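Long-range contacts in putative enzyme related to aldose 1-epimerase (Salmonella typhimurium, PDB 2HTA), which probably interconverts the alpha and beta anomers of glucose 6-phosphate and related hexose 6-phosphates, as a monomeric member of the aldose 1-epimerase (mutarotase) superfamily: residues L252-W257 against V279-V284; S176-Y181 against S298-T303. All blocks are in the same frame, centred on the assembly; numbering follows the deposited sequence.

How the interactions relate
Both contacts lie in the buried core of the galactose-mutarotase-like beta-sandwich, and together they illustrate how strands can associate edge to edge or face to face. Interaction 1 joins two neighbouring antiparallel strands of one sheet, so backbone hydrogen bonds dominate and the side chains add to them. Interaction 2 packs segment 176-181, on a strand of that same sheet, against 298-303 of another; here two leucines reach into the gap, one from each segment, and a single side-chain hydrogen bond is the polar link. Thr-283 O probably accepts from Leu-178 N, and its OG1 bonds with Gln-302 NE2. Because strands 278-286 and 172-183 are neighbours, Glu-282 lies beside His-179, the pair inferred to be catalytic.

Interaction 1 of 2, residues L252-W257 against V279-V284; sequences LNVVGW and VCVETV
Val-255 and Glu-282 form a hydrogen-bonded pair in the middle of two antiparallel strands, part of the mutarotase beta-sandwich, and their side chains lie on the same face. The backbone bonds here are Val-255 N to Glu-282 O and Glu-282 N to Val-255 O, the latter 2.8 Å long. Glu-282, inferred to be catalytic, can be followed outward. Its CB and CG both pass Val-255 O, each at 3.7 Å. CG stands beside its own backbone N (chi1 -51°) and the chain then runs extended, which carries the carboxylate along the Val-255 side chain. CD lies 3.6 Å from Val-255 CG1; of the two oxygens, OE1 touches CB and CG1 of Val-255, whereas OE2 reaches from Val-255 CG1 to Trp-257 CB. The neighbouring strand brings His-179, the other inferred catalytic residue, to this carboxylate. An aliphatic wall thus flanks the acid on one side.

On the same face, Val-255 CG2 meets Val-284 CG2 at 3.7 Å. At Val-284 the regular pairing gives way to a classic beta bulge: Leu-252 N and Asn-253 N both donate to Val-284 O, the first in the carbonyl plane and the second tilted 33° from it. Asn-253 is held at its amide end by Ala-286 N and Thr-287 OG1, outside the two strands. The reverse face is apolar where Val-254 CG1 packs against Val-281 CG1.

At the other end Trp-257 pairs with Cys-280 through two backbone bonds. With CG anti to the backbone N (chi1 176°), the indole stands beside the cysteine, while the nearby Asp-223 probably binds substrate, as in relatives. The sulfur approaches the ring in its plane: Cys-280 SG lies 3.5 Å from Trp-257 CE3, an edge-on sulfur-aromatic contact.

Interaction 2 of 2, residues S176-Y181 against S298-T303; sequences SALHSY and SRLAQT
An extended Gln-302 side chain, CG anti to the backbone N (chi1 -178°) and the chain straight beyond it, reaches across to Ser-180, whose OG stands beside its own N. This is a face-to-face contact within the mutarotase beta-sandwich: the strands run in nearly the same direction, 21° apart, but belong to different sheets and are joined by side chains. Their axes come no closer than 7.6 Å, too far for backbone pairing.

The polar link is one hydrogen bond, Ser-180 OG to Gln-302 OE1, 2.7 Å long. The hydroxyl comes to the oxygen from well to the side of the C=O direction, at an angle of 109°, and somewhat tilted from the amide plane. Gln-302 NE2 is engaged by Thr-283 OG1 on the strand next to 176-181. With a partner at each end, the amide's rotation is probably set, and both of its polar atoms have a bonding partner between the sheets.

Next to the amide the contact turns apolar. Leu-178 and the Gln-302 chain lie alongside one another, pointing opposite ways, so that Leu-178 CD1 comes to rest 3.7 Å from Gln-302 CB and equally near its backbone N. Ile-164 also touches this leucine. Further along, Leu-300 points into the gap, and its CD2 is the methyl that does most of the touching: it meets the Ala-177 backbone at CA, 3.8 Å away, and approaches Leu-178 CG more loosely.

Between Leu-178 and Ser-180, His-179 is the centre of an inverse gamma turn; its CB is directed away from 298-303, and its side chain touches Glu-282, its inferred catalytic partner. At the far end Ser-176 closes the contact, its OG lying 3.5 Å from Leu-300 CD2.

Interaction 1 of 2, residues L252-W257 against V279-V284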
# COMPACT_ATOMS: atom_id res chain seq x y z
N LEU A 252 -10.34 3.64 -10.44
CA LEU A 252 -10.72 3.18 -11.79
C LEU A 252 -10.36 1.73 -12.06
O LEU A 252 -11.03 1.04 -12.86
CB LEU A 252 -10.04 4.03 -12.87
CG LEU A 252 -10.85 4.54 -14.05
CD1 LEU A 252 -12.25 5.17 -13.57
CD2 LEU A 252 -9.95 5.55 -14.78
N ASN A 253 -9.34 1.24 -11.39
CA ASN A 253 -8.71 -0.00 -11.74
C ASN A 253 -8.31 -0.73 -10.47
O ASN A 253 -8.22 -0.11 -9.39
CB ASN A 253 -7.37 0.27 -12.51
CG ASN A 253 -7.54 1.27 -13.62
OD1 ASN A 253 -6.81 2.30 -13.66
ND2 ASN A 253 -8.46 0.99 -14.57
N VAL A 254 -8.06 -2.02 -10.59
CA VAL A 254 -7.36 -2.77 -9.54
C VAL A 254 -6.17 -3.40 -10.20
O VAL A 254 -6.29 -3.77 -11.36
CB VAL A 254 -8.27 -3.83 -8.93
CG1 VAL A 254 -7.50 -4.79 -7.95
CG2 VAL A 254 -9.39 -3.10 -8.17
N VAL A 255 -5.02 -3.47 -9.51
CA VAL A 255 -3.88 -4.19 -10.02
C VAL A 255 -3.57 -5.39 -9.16
O VAL A 255 -3.60 -5.29 -7.93
CB VAL A 255 -2.65 -3.27 -10.13
CG1 VAL A 255 -1.34 -4.06 -10.36
CG2 VAL A 255 -2.92 -2.34 -11.33
N GLY A 256 -3.39 -6.54 -9.80
CA GLY A 256 -2.92 -7.71 -9.09
C GLY A 256 -1.48 -7.96 -9.54
O GLY A 256 -1.20 -8.00 -10.75
N TRP A 257 -0.55 -8.15 -8.58
CA TRP A 257 0.84 -8.33 -8.96
C TRP A 257 1.50 -9.30 -8.00
O TRP A 257 1.31 -9.22 -6.78
CB TRP A 257 1.57 -6.99 -8.89
CG TRP A 257 3.03 -7.07 -9.18
CD1 TRP A 257 3.61 -7.42 -10.34
CD2 TRP A 257 4.09 -6.77 -8.27
NE1 TRP A 257 4.99 -7.38 -10.23
CE2 TRP A 257 5.30 -6.94 -8.96
CE3 TRP A 257 4.13 -6.35 -6.92
CZ2 TRP A 257 6.55 -6.73 -8.35
CZ3 TRP A 257 5.39 -6.13 -6.30
CH2 TRP A 257 6.57 -6.31 -7.03
N VAL A 279 0.85 -11.24 -2.07
CA VAL A 279 0.25 -10.87 -3.35
C VAL A 279 -0.12 -9.40 -3.19
O VAL A 279 -0.56 -8.98 -2.11
CB VAL A 279 -1.00 -11.73 -3.70
CG1 VAL A 279 -2.17 -11.51 -2.71
CG2 VAL A 279 -1.50 -11.49 -5.10
N CYS A 280 0.10 -8.63 -4.26
CA CYS A 280 -0.37 -7.25 -4.28
C CYS A 280 -1.72 -7.12 -4.90
O CYS A 280 -1.93 -7.58 -6.03
CB CYS A 280 0.62 -6.30 -4.98
SG CYS A 280 2.11 -6.06 -4.04
N VAL A 281 -2.64 -6.47 -4.17
CA VAL A 281 -3.97 -6.15 -4.71
C VAL A 281 -4.14 -4.65 -4.44
O VAL A 281 -4.35 -4.20 -3.28
CB VAL A 281 -5.14 -7.01 -4.08
CG1 VAL A 281 -6.56 -6.51 -4.54
CG2 VAL A 281 -4.94 -8.56 -4.31
N GLU A 282 -4.01 -3.86 -5.51
CA GLU A 282 -3.78 -2.42 -5.42
C GLU A 282 -5.03 -1.67 -5.84
O GLU A 282 -5.67 -2.05 -6.83
CB GLU A 282 -2.64 -2.05 -6.38
CG GLU A 282 -1.42 -2.94 -6.18
CD GLU A 282 -0.32 -2.64 -7.18
OE1 GLU A 282 -0.28 -1.53 -7.72
OE2 GLU A 282 0.54 -3.52 -7.38
N THR A 283 -5.36 -0.60 -5.13
CA THR A 283 -6.44 0.33 -5.55
C THR A 283 -5.82 1.37 -6.43
O THR A 283 -4.89 2.08 -6.01
CB THR A 283 -7.08 1.04 -4.35
OG1 THR A 283 -7.55 0.05 -3.42
CG2 THR A 283 -8.26 1.86 -4.80
N VAL A 284 -6.34 1.51 -7.64
CA VAL A 284 -5.58 2.22 -8.69
C VAL A 284 -6.42 3.21 -9.48
O VAL A 284 -7.58 2.95 -9.75
CB VAL A 284 -4.88 1.19 -9.64
CG1 VAL A 284 -4.19 1.86 -10.87
CG2 VAL A 284 -3.84 0.30 -8.88

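Interaction 2 of 2, residues S176-Y181 against S298-T303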
# COMPACT_ATOMS: atom_id res chain seq x y z
N SER A 176 -2.59 7.47 -9.65
CA SER A 176 -2.16 7.12 -8.30
C SER A 176 -2.57 5.68 -7.98
O SER A 176 -3.35 5.07 -8.74
CB SER A 176 -2.76 8.05 -7.26
OG SER A 176 -4.18 8.13 -7.39
N ALA A 177 -2.06 5.17 -6.85
CA ALA A 177 -2.40 3.83 -6.36
C ALA A 177 -2.15 3.71 -4.85
O ALA A 177 -1.26 4.42 -4.28
CB ALA A 177 -1.53 2.75 -7.07
N LEU A 178 -2.90 2.80 -4.19
CA LEU A 178 -2.49 2.34 -2.87
C LEU A 178 -2.00 0.91 -3.15
O LEU A 178 -2.79 0.04 -3.53
CB LEU A 178 -3.69 2.40 -1.89
CG LEU A 178 -4.37 3.75 -1.80
CD1 LEU A 178 -5.62 3.72 -0.86
CD2 LEU A 178 -3.34 4.81 -1.25
N HIS A 179 -0.68 0.72 -3.10
CA HIS A 179 -0.01 -0.44 -3.70
C HIS A 179 0.11 -1.57 -2.66
O HIS A 179 1.20 -2.08 -2.42
CB HIS A 179 1.40 0.01 -4.12
CG HIS A 179 2.14 -0.93 -5.02
ND1 HIS A 179 2.42 -2.22 -4.67
CD2 HIS A 179 2.77 -0.72 -6.22
CE1 HIS A 179 3.14 -2.80 -5.62
NE2 HIS A 179 3.39 -1.90 -6.55
N SER A 180 -1.00 -1.97 -2.04
CA SER A 180 -0.90 -2.88 -0.88
C SER A 180 -0.32 -4.28 -1.11
O SER A 180 -0.69 -4.95 -2.08
CB SER A 180 -2.32 -3.05 -0.28
OG SER A 180 -2.91 -1.79 -0.25
N TYR A 181 0.57 -4.70 -0.20
CA TYR A 181 1.18 -6.04 -0.14
C TYR A 181 0.50 -6.83 1.00
O TYR A 181 0.68 -6.49 2.16
CB TYR A 181 2.64 -5.94 0.28
CG TYR A 181 3.54 -5.37 -0.80
CD1 TYR A 181 3.51 -3.98 -1.11
CD2 TYR A 181 4.44 -6.17 -1.44
CE1 TYR A 181 4.39 -3.40 -2.07
CE2 TYR A 181 5.33 -5.60 -2.46
CZ TYR A 181 5.27 -4.25 -2.75
OH TYR A 181 6.12 -3.71 -3.71
N SER A 298 -9.03 15.36 -5.16
CA SER A 298 -9.23 13.97 -5.59
C SER A 298 -9.17 13.06 -4.38
O SER A 298 -8.57 13.43 -3.32
CB SER A 298 -8.18 13.55 -6.60
OG SER A 298 -6.91 13.78 -6.03
N ARG A 299 -9.76 11.87 -4.52
CA ARG A 299 -9.72 10.93 -3.43
C ARG A 299 -9.50 9.54 -4.00
O ARG A 299 -9.95 9.24 -5.11
CB ARG A 299 -11.04 10.99 -2.61
CG ARG A 299 -11.25 12.34 -1.91
CD ARG A 299 -12.29 12.27 -0.79
NE ARG A 299 -13.64 12.35 -1.33
CZ ARG A 299 -14.57 11.41 -1.15
NH1 ARG A 299 -14.27 10.34 -0.42
NH2 ARG A 299 -15.81 11.54 -1.66
N LEU A 300 -8.81 8.69 -3.25
CA LEU A 300 -8.69 7.27 -3.56
C LEU A 300 -8.67 6.55 -2.19
O LEU A 300 -8.01 7.03 -1.23
CB LEU A 300 -7.35 7.04 -4.24
CG LEU A 300 -7.07 5.70 -4.94
CD1 LEU A 300 -8.08 5.44 -6.12
CD2 LEU A 300 -5.60 5.67 -5.41
N ALA A 301 -9.42 5.45 -2.07
CA ALA A 301 -9.52 4.77 -0.75
C ALA A 301 -9.55 3.28 -0.91
O ALA A 301 -10.09 2.74 -1.88
CB ALA A 301 -10.76 5.24 0.05
N GLN A 302 -9.00 2.63 0.11
CA GLN A 302 -9.00 1.18 0.22
C GLN A 302 -9.36 0.78 1.68
O GLN A 302 -8.86 1.41 2.62
CB GLN A 302 -7.61 0.67 -0.14
CG GLN A 302 -7.52 -0.88 -0.10
CD GLN A 302 -6.17 -1.40 -0.41
OE1 GLN A 302 -5.48 -1.89 0.48
NE2 GLN A 302 -5.75 -1.30 -1.70
N THR A 303 -10.25 -0.20 1.85
CA THR A 303 -10.59 -0.78 3.14
C THR A 303 -10.25 -2.27 3.06
O THR A 303 -10.43 -2.91 2.03
CB THR A 303 -12.07 -0.51 3.49
OG1 THR A 303 -12.19 0.91 3.69
CG2 THR A 303 -12.47 -1.21 4.81